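Local coordinates for protein D-threo-3-hydroxyaspartate dehydratase (Delftia, PDB 3WQC) that catalyses the pyridoxal 5'-phosphate-dependent deamination of D-threo-3-hydroxyaspartate to oxaloacetate and ammonia, with the help of a divalent metal ion, at residues 36-41 with 67-72; 47-52 with 90-95; 297-302 with 358-363. All coordinates share one frame; numbering follows the deposited sequence.

Contact 1. Residues 36-41 with 67-72; sequences RMQQRM and AGASGI
Gln-38 of helix 27-44 lays its side chain against the turn that ends helix 58-66, meeting Ala-67, Gly-68 and Ala-69. CB stands 4.0 Å from Ala-67 O. With CG anti to the backbone N (chi1 -173°), the chain runs out toward that carbonyl, and CG comes to 3.2 Å from Ala-67 O. A bend at chi2 (61°) then carries the amide alongside the Gly-68 carbonyl group, CD lying 3.6 Å from Gly-68 C. OE1 sits 3.2 Å from Ala-69 N, but at too poor an angle for a hydrogen bond; it also lies near Gly-68 C and Gly-68 O, the latter an acceptor like itself. NE2, the other arm of the amide, donates to Asp-42 OD1, one helical turn on, and weakly to a water. That water is held mainly by the loop, donating to Gly-68 O and hydrogen-bonding Ser-70 OG, so it makes only a weak bridge to the helix. Gly-68 closes a Schellman motif at positive phi, where a CB would press on Gln-38 CD and jam against the preceding carbonyl O. The contact thus joins two successive outer helices of the alanine racemase-like barrel at a helix C-terminus. With no direct hydrogen bond across it, the fit depends on shape, on a glycine at Gly-68 and on Asp-42 holding the amide's rotation.

Contact 2. Residues 47-52 with 90-95; sequences RLRPHV and DILYAV. With PLP (pyridoxal-5'-phosphate), chain J.
Asp-90 OD1 takes two hydrogen bonds from the Arg-49 guanidinium, from NH1 at 2.8 Å and, more bent, from NH2 at 3.1 Å. The grip is end-on and forked onto one oxygen. OD1 lies close to the guanidinium plane, but the two flat groups are turned 73° apart: NH2 arrives on the syn side near the carboxylate plane, whereas NH1 comes from well above it. Lys-116 NZ adds a second salt bridge to OD1. Arg-49 reaches past strand 72-74 to make this pair, its NE paired with Glu-242 and its NH1 also bonded to Ile-72 O. The bend at chi3 (-74°) swings the guanidinium across to Asp-90, and Leu-92 CB lies over one face of it, 3.9 Å from Arg-49 NH1. A methionine in place of Arg-49 would probably leave Asp-90 with Lys-116 but without its two-pronged partner, and Glu-242 without the charge facing it inside the barrel. Both segments run on to the cofactor. His-51 CD2 approaches pyridoxal phosphate C4 at 3.4 Å, while ND1 of His-51 is hydrogen-bonded to the backbone N of Lys-53, the inferred attachment lysine, not joined to the cofactor in this structure. A water joins His-51 NE2 to Ala-94 O and to the cofactor O3, and Ala-94 CB touches the cofactor methyl C2A at 3.8 Å. Pyridoxal phosphate at the C-terminal ends of the barrel strands is characteristic of the TIM-barrel domain of fold-type III enzymes.

Contact 3. Residues 297-302 with 358-363; sequences RGTARQ and LPNHAC. With MG (magnesium ion), chain K.
Asn-360 OD1 accepts two hydrogen bonds from Thr-299, one from its backbone and one from its side chain. The N-H of Thr-299 N reaches Asn-360 OD1 at 3.0 Å, nearly straight (162°) and in the carbonyl plane. Thr-299 OG1 donates at 2.8 Å to the same oxygen, Asn-360 OD1, from above that plane. The hydroxyl can do so because chi1 (66°) sets it between the backbone N and the carbonyl carbon, on the same side of the residue as its own N-H. OG1 in turn accepts from Phe-306 N, and Asn-360 ND2 donates to Gly-307 O, so both ends of the buried amide are satisfied. Gly-298 N, though 3.4 Å from Asn-360 OD1, is badly angled for it. The Arg-297 guanidinium presents an edge to the amide oxygen, NH2 standing 3.7 Å from Asn-360 OD1, but its real partner is Asp-305, through a salt bridge. Immediately after this asparagine comes the metal site of the DSD1-family enzyme: His-361, the N-cap residue of helix 362-366, binds magnesium through NE2 at 2.1 Å, and Cys-363 SG, from the first turn, lies 2.6 Å from the ion. Four waters, among them water 6 with its oxygen 2.0 Å from the magnesium, bring the ligands to six. Magnesium occupies the site in this crystal and probably marks the place of the activating manganese, cobalt or nickel. Asp-296 bridges the 297-302 loop and the metal ligand, its OD1 accepting from Gly-298 N and its OD2 bonded to His-361 ND1. Trp-290 of the second subunit meets the His-361 ring, its plane inclined at about 65°.

In the fold
Contacts 1 and 2 share the alanine racemase-like barrel: helix 27-44 of contact 1 is followed directly by strand 47-48 of contact 2, and 67-72 leads into strand 72-74, which pairs with strand 90-93. They touch, Ser-70 N lying 2.8 Å from Leu-48 O, a probable hydrogen bond. Contact 1 is partly buried among the outer helices and relies on packing and a weak water bridge; contact 2, deeper, pairs charges and reaches the cofactor. Contact 3, also partly buried, belongs to the serine dehydratase-type domain, its nearest atoms about 7 Å from those of contact 2. There neutral hydrogen bonds join two loops beside a metal. Contacts 2 and 3 both touch the second subunit, whereas contact 1 does not.

Contact 1. Residues 36-41 with 67-72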
# COMPACT_ATOMS: atom_id res chain seq x y z
N ARG B 36 17.51 19.13 11.43
CA ARG B 36 17.46 20.16 10.40
C ARG B 36 16.09 20.92 10.46
O ARG B 36 16.03 22.18 10.37
CB ARG B 36 17.68 19.62 8.98
CG ARG B 36 17.43 20.63 7.81
CD ARG B 36 17.61 19.96 6.48
NE ARG B 36 17.29 20.86 5.38
CZ ARG B 36 16.89 20.48 4.15
NH1 ARG B 36 16.87 19.20 3.82
NH2 ARG B 36 16.56 21.39 3.21
N MET B 37 15.01 20.17 10.54
CA MET B 37 13.69 20.81 10.55
C MET B 37 13.50 21.58 11.81
O MET B 37 13.00 22.74 11.73
CB MET B 37 12.58 19.73 10.38
CG MET B 37 11.16 20.33 10.28
SD MET B 37 10.89 21.36 8.80
CE MET B 37 10.76 20.11 7.48
N GLN B 38 13.80 21.01 12.98
CA GLN B 38 13.56 21.70 14.24
C GLN B 38 14.40 22.98 14.25
O GLN B 38 13.93 24.05 14.71
CB GLN B 38 13.90 20.86 15.48
CG GLN B 38 13.48 21.51 16.81
CD GLN B 38 11.96 21.72 16.92
OE1 GLN B 38 11.18 20.77 16.83
NE2 GLN B 38 11.50 23.00 17.15
N GLN B 39 15.67 22.91 13.81
CA GLN B 39 16.51 24.12 13.83
C GLN B 39 15.90 25.22 12.92
O GLN B 39 15.99 26.42 13.21
CB GLN B 39 17.95 23.78 13.35
CG GLN B 39 18.62 22.95 14.43
CD GLN B 39 19.90 22.27 14.02
OE1 GLN B 39 20.42 22.44 12.88
NE2 GLN B 39 20.45 21.46 14.97
N ARG B 40 15.37 24.84 11.77
CA ARG B 40 14.81 25.81 10.86
C ARG B 40 13.60 26.49 11.50
O ARG B 40 13.44 27.75 11.42
CB ARG B 40 14.44 25.22 9.48
CG ARG B 40 13.90 26.32 8.63
CD ARG B 40 13.81 25.88 7.24
NE ARG B 40 14.21 26.97 6.40
CZ ARG B 40 13.44 27.95 5.92
NH1 ARG B 40 14.14 28.83 5.16
NH2 ARG B 40 12.05 28.07 6.15
N MET B 41 12.76 25.70 12.15
CA MET B 41 11.59 26.30 12.84
C MET B 41 11.97 27.20 14.02
O MET B 41 11.41 28.29 14.19
CB MET B 41 10.59 25.26 13.27
CG MET B 41 10.09 24.41 12.07
SD MET B 41 9.35 25.43 10.78
CE MET B 41 10.54 25.47 9.48
N ALA B 67 13.66 16.40 20.29
CA ALA B 67 14.38 17.44 19.56
C ALA B 67 13.78 18.83 19.71
O ALA B 67 14.42 19.80 19.34
CB ALA B 67 14.63 17.08 18.10
N GLY B 68 12.54 18.89 20.20
CA GLY B 68 11.88 20.19 20.46
C GLY B 68 10.49 20.34 19.91
O GLY B 68 9.95 21.49 19.92
N ALA B 69 9.91 19.29 19.34
CA ALA B 69 8.54 19.46 18.72
C ALA B 69 7.46 19.74 19.76
O ALA B 69 7.57 19.38 20.92
CB ALA B 69 8.17 18.15 17.96
N SER B 70 6.35 20.38 19.33
CA SER B 70 5.26 20.78 20.21
C SER B 70 4.01 20.13 19.68
O SER B 70 3.37 20.66 18.70
CB SER B 70 5.03 22.33 20.04
OG SER B 70 6.14 23.00 20.51
N GLY B 71 3.61 19.02 20.31
CA GLY B 71 2.40 18.35 19.86
C GLY B 71 2.65 17.57 18.56
O GLY B 71 3.77 17.57 18.00
N ILE B 72 1.57 16.97 18.05
CA ILE B 72 1.66 16.28 16.79
C ILE B 72 0.38 16.58 15.96
O ILE B 72 -0.65 17.01 16.51
CB ILE B 72 1.75 14.72 16.97
CG1 ILE B 72 0.48 14.13 17.65
CG2 ILE B 72 3.05 14.34 17.71
CD1 ILE B 72 0.51 12.60 17.82
O HOH W 1 8.33 23.26 18.53

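Contact 2. Residues 47-52 with 90-95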
# COMPACT_ATOMS: atom_id res chain seq x y z
N ARG B 47 6.57 27.12 16.34
CA ARG B 47 6.52 25.75 16.87
C ARG B 47 6.55 24.80 15.65
O ARG B 47 6.11 25.16 14.51
CB ARG B 47 5.26 25.50 17.64
CG ARG B 47 5.28 26.35 18.89
CD ARG B 47 4.29 25.78 19.84
NE ARG B 47 2.94 26.17 19.56
CZ ARG B 47 2.40 27.31 20.05
NH1 ARG B 47 3.16 28.13 20.74
NH2 ARG B 47 1.13 27.68 19.81
N LEU B 48 7.07 23.58 15.89
CA LEU B 48 6.96 22.50 14.86
C LEU B 48 6.04 21.47 15.45
O LEU B 48 6.24 20.96 16.57
CB LEU B 48 8.36 21.81 14.67
CG LEU B 48 8.34 20.64 13.71
CD1 LEU B 48 7.91 21.01 12.29
CD2 LEU B 48 9.71 19.97 13.64
N ARG B 49 4.95 21.19 14.70
CA ARG B 49 3.94 20.16 15.12
C ARG B 49 4.06 19.08 14.03
O ARG B 49 3.37 19.11 12.97
CB ARG B 49 2.52 20.74 15.09
CG ARG B 49 1.51 19.68 15.59
CD ARG B 49 0.03 20.11 15.29
NE ARG B 49 -0.38 21.17 16.21
CZ ARG B 49 -0.75 20.99 17.47
NH1 ARG B 49 -0.88 19.72 17.95
NH2 ARG B 49 -1.03 22.06 18.26
N PRO B 50 4.94 18.08 14.24
CA PRO B 50 5.22 17.08 13.18
C PRO B 50 3.94 16.30 12.87
O PRO B 50 3.12 15.96 13.76
CB PRO B 50 6.28 16.15 13.82
CG PRO B 50 6.25 16.41 15.31
CD PRO B 50 5.73 17.88 15.46
N HIS B 51 3.85 15.96 11.61
CA HIS B 51 2.74 15.07 11.15
C HIS B 51 3.20 13.64 11.19
O HIS B 51 4.10 13.26 10.43
CB HIS B 51 2.29 15.49 9.72
CG HIS B 51 0.87 15.09 9.51
ND1 HIS B 51 0.40 13.81 9.85
CD2 HIS B 51 -0.25 15.82 9.04
CE1 HIS B 51 -0.93 13.78 9.67
NE2 HIS B 51 -1.31 14.99 9.12
N VAL B 52 2.62 12.85 12.08
CA VAL B 52 3.06 11.46 12.27
C VAL B 52 2.45 10.53 11.24
O VAL B 52 2.75 9.33 11.31
CB VAL B 52 2.76 10.95 13.72
CG1 VAL B 52 3.56 11.80 14.72
CG2 VAL B 52 1.26 10.91 14.05
N ASP B 90 -1.17 16.64 23.13
CA ASP B 90 -1.50 17.79 22.24
C ASP B 90 -1.56 17.29 20.81
O ASP B 90 -0.53 17.11 20.10
CB ASP B 90 -0.38 18.80 22.43
CG ASP B 90 -0.51 20.05 21.56
OD1 ASP B 90 -1.48 20.14 20.70
OD2 ASP B 90 0.42 20.95 21.60
N ILE B 91 -2.80 16.98 20.36
CA ILE B 91 -2.95 16.24 19.07
C ILE B 91 -3.96 16.98 18.20
O ILE B 91 -5.10 17.29 18.64
CB ILE B 91 -3.48 14.81 19.34
CG1 ILE B 91 -2.48 14.02 20.20
CG2 ILE B 91 -3.72 14.06 17.97
CD1 ILE B 91 -2.86 12.55 20.42
N LEU B 92 -3.55 17.26 16.98
CA LEU B 92 -4.45 17.88 15.96
C LEU B 92 -4.84 16.84 14.94
O LEU B 92 -3.93 16.28 14.28
CB LEU B 92 -3.64 19.00 15.25
CG LEU B 92 -4.30 19.64 14.01
CD1 LEU B 92 -5.59 20.40 14.42
CD2 LEU B 92 -3.27 20.56 13.30
N TYR B 93 -6.13 16.58 14.79
CA TYR B 93 -6.61 15.64 13.79
C TYR B 93 -6.95 16.42 12.54
O TYR B 93 -7.99 17.10 12.44
CB TYR B 93 -7.83 14.89 14.35
CG TYR B 93 -8.51 14.03 13.30
CD1 TYR B 93 -7.82 13.30 12.31
CD2 TYR B 93 -9.92 13.98 13.32
CE1 TYR B 93 -8.54 12.51 11.35
CE2 TYR B 93 -10.63 13.18 12.42
CZ TYR B 93 -9.94 12.47 11.44
OH TYR B 93 -10.62 11.72 10.50
N ALA B 94 -5.99 16.43 11.57
CA ALA B 94 -6.04 17.41 10.44
C ALA B 94 -6.71 16.78 9.21
O ALA B 94 -6.16 16.84 8.09
CB ALA B 94 -4.63 17.95 10.13
N VAL B 95 -7.92 16.25 9.41
CA VAL B 95 -8.75 15.81 8.27
C VAL B 95 -10.17 16.33 8.63
O VAL B 95 -10.60 16.14 9.75
CB VAL B 95 -8.81 14.25 8.13
CG1 VAL B 95 -9.76 13.82 7.03
CG2 VAL B 95 -7.38 13.74 7.83
N1 PLP J . -0.56 19.00 7.04
C2 PLP J . -1.55 18.22 6.56
C2A PLP J . -3.00 18.62 6.71
C3 PLP J . -1.20 16.98 5.90
O3 PLP J . -2.18 16.21 5.44
C4 PLP J . 0.19 16.65 5.77
C4A PLP J . 0.55 15.42 5.16
C5 PLP J . 1.17 17.54 6.32
C6 PLP J . 0.74 18.75 6.89
C5A PLP J . 2.64 17.24 6.21
O4P PLP J . 3.05 17.35 4.77
P PLP J . 4.45 16.69 4.37
O1P PLP J . 5.39 17.20 5.40
O2P PLP J . 4.71 17.26 3.02
O3P PLP J . 4.35 15.22 4.44
O HOH W 2 -3.80 15.03 7.91

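Contact 3. Residues 297-302 with 358-363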
# COMPACT_ATOMS: atom_id res chain seq x y z
N ARG B 297 4.10 5.91 -7.52
CA ARG B 297 5.05 6.19 -8.62
C ARG B 297 5.16 7.71 -8.74
O ARG B 297 5.15 8.23 -9.88
CB ARG B 297 4.60 5.49 -9.91
CG ARG B 297 4.84 3.96 -9.83
CD ARG B 297 6.30 3.66 -9.98
NE ARG B 297 6.71 3.86 -11.42
CZ ARG B 297 7.42 4.93 -11.86
NH1 ARG B 297 7.52 5.05 -13.21
NH2 ARG B 297 7.96 5.85 -11.00
N GLY B 298 5.25 8.43 -7.60
CA GLY B 298 5.29 9.89 -7.69
C GLY B 298 6.44 10.45 -8.49
O GLY B 298 6.31 11.57 -9.03
N THR B 299 7.57 9.71 -8.63
CA THR B 299 8.67 10.25 -9.41
C THR B 299 8.42 10.17 -10.91
O THR B 299 9.19 10.83 -11.68
CB THR B 299 10.00 9.57 -9.08
OG1 THR B 299 9.97 8.17 -9.49
CG2 THR B 299 10.35 9.73 -7.57
N ALA B 300 7.37 9.44 -11.36
CA ALA B 300 7.13 9.23 -12.81
C ALA B 300 6.97 10.53 -13.58
O ALA B 300 7.44 10.63 -14.71
CB ALA B 300 5.94 8.35 -13.09
N ARG B 301 6.40 11.53 -12.97
CA ARG B 301 6.19 12.79 -13.72
C ARG B 301 7.25 13.85 -13.38
O ARG B 301 7.14 15.00 -13.84
CB ARG B 301 4.85 13.37 -13.34
CG ARG B 301 4.74 13.70 -11.83
CD ARG B 301 4.66 12.43 -10.99
NE ARG B 301 3.59 11.57 -11.53
CZ ARG B 301 2.33 11.53 -11.07
NH1 ARG B 301 1.95 12.24 -10.02
NH2 ARG B 301 1.46 10.73 -11.66
N GLN B 302 8.20 13.56 -12.53
CA GLN B 302 9.17 14.52 -12.08
C GLN B 302 10.40 14.51 -13.01
O GLN B 302 10.38 13.81 -14.02
CB GLN B 302 9.61 14.22 -10.65
CG GLN B 302 8.47 14.39 -9.64
CD GLN B 302 9.04 14.21 -8.27
OE1 GLN B 302 9.56 13.10 -7.94
NE2 GLN B 302 8.92 15.22 -7.38
N LEU B 358 15.61 2.80 -2.25
CA LEU B 358 15.02 4.05 -1.75
C LEU B 358 13.63 4.22 -2.36
O LEU B 358 13.46 4.06 -3.58
CB LEU B 358 15.88 5.31 -2.14
CG LEU B 358 17.35 5.25 -1.64
CD1 LEU B 358 18.08 6.52 -2.18
CD2 LEU B 358 17.35 5.11 -0.12
N PRO B 359 12.65 4.65 -1.54
CA PRO B 359 11.27 4.70 -2.00
C PRO B 359 10.92 5.99 -2.77
O PRO B 359 11.53 7.07 -2.49
CB PRO B 359 10.49 4.74 -0.68
CG PRO B 359 11.42 5.44 0.28
CD PRO B 359 12.81 4.93 -0.11
N ASN B 360 9.90 5.92 -3.64
CA ASN B 360 9.30 7.14 -4.20
C ASN B 360 8.70 7.99 -3.04
O ASN B 360 9.00 9.22 -3.03
CB ASN B 360 8.12 6.83 -5.14
CG ASN B 360 8.60 6.34 -6.53
OD1 ASN B 360 8.38 7.07 -7.51
ND2 ASN B 360 9.26 5.19 -6.66
N HIS B 361 7.93 7.41 -2.13
CA HIS B 361 7.12 8.16 -1.23
C HIS B 361 7.20 7.49 0.10
O HIS B 361 6.68 6.35 0.29
CB HIS B 361 5.69 8.19 -1.77
CG HIS B 361 4.74 9.02 -0.97
ND1 HIS B 361 3.40 9.11 -1.33
CD2 HIS B 361 4.94 9.86 0.09
CE1 HIS B 361 2.74 9.98 -0.48
NE2 HIS B 361 3.67 10.47 0.40
N ALA B 362 7.91 8.10 1.07
CA ALA B 362 8.16 7.40 2.36
C ALA B 362 6.85 7.03 3.07
O ALA B 362 6.72 5.92 3.62
CB ALA B 362 9.04 8.26 3.30
N CYS B 363 5.82 7.89 2.99
CA CYS B 363 4.57 7.65 3.75
C CYS B 363 3.91 6.39 3.18
O CYS B 363 3.26 5.64 3.89
CB CYS B 363 3.60 8.85 3.51
SG CYS B 363 4.49 10.46 3.75
MG MG K . 3.34 11.94 1.93
O HOH W 3 2.90 13.61 3.13
O HOH W 4 2.40 13.14 0.31
O HOH W 5 1.35 11.27 2.18
O HOH W 6 5.06 12.92 1.41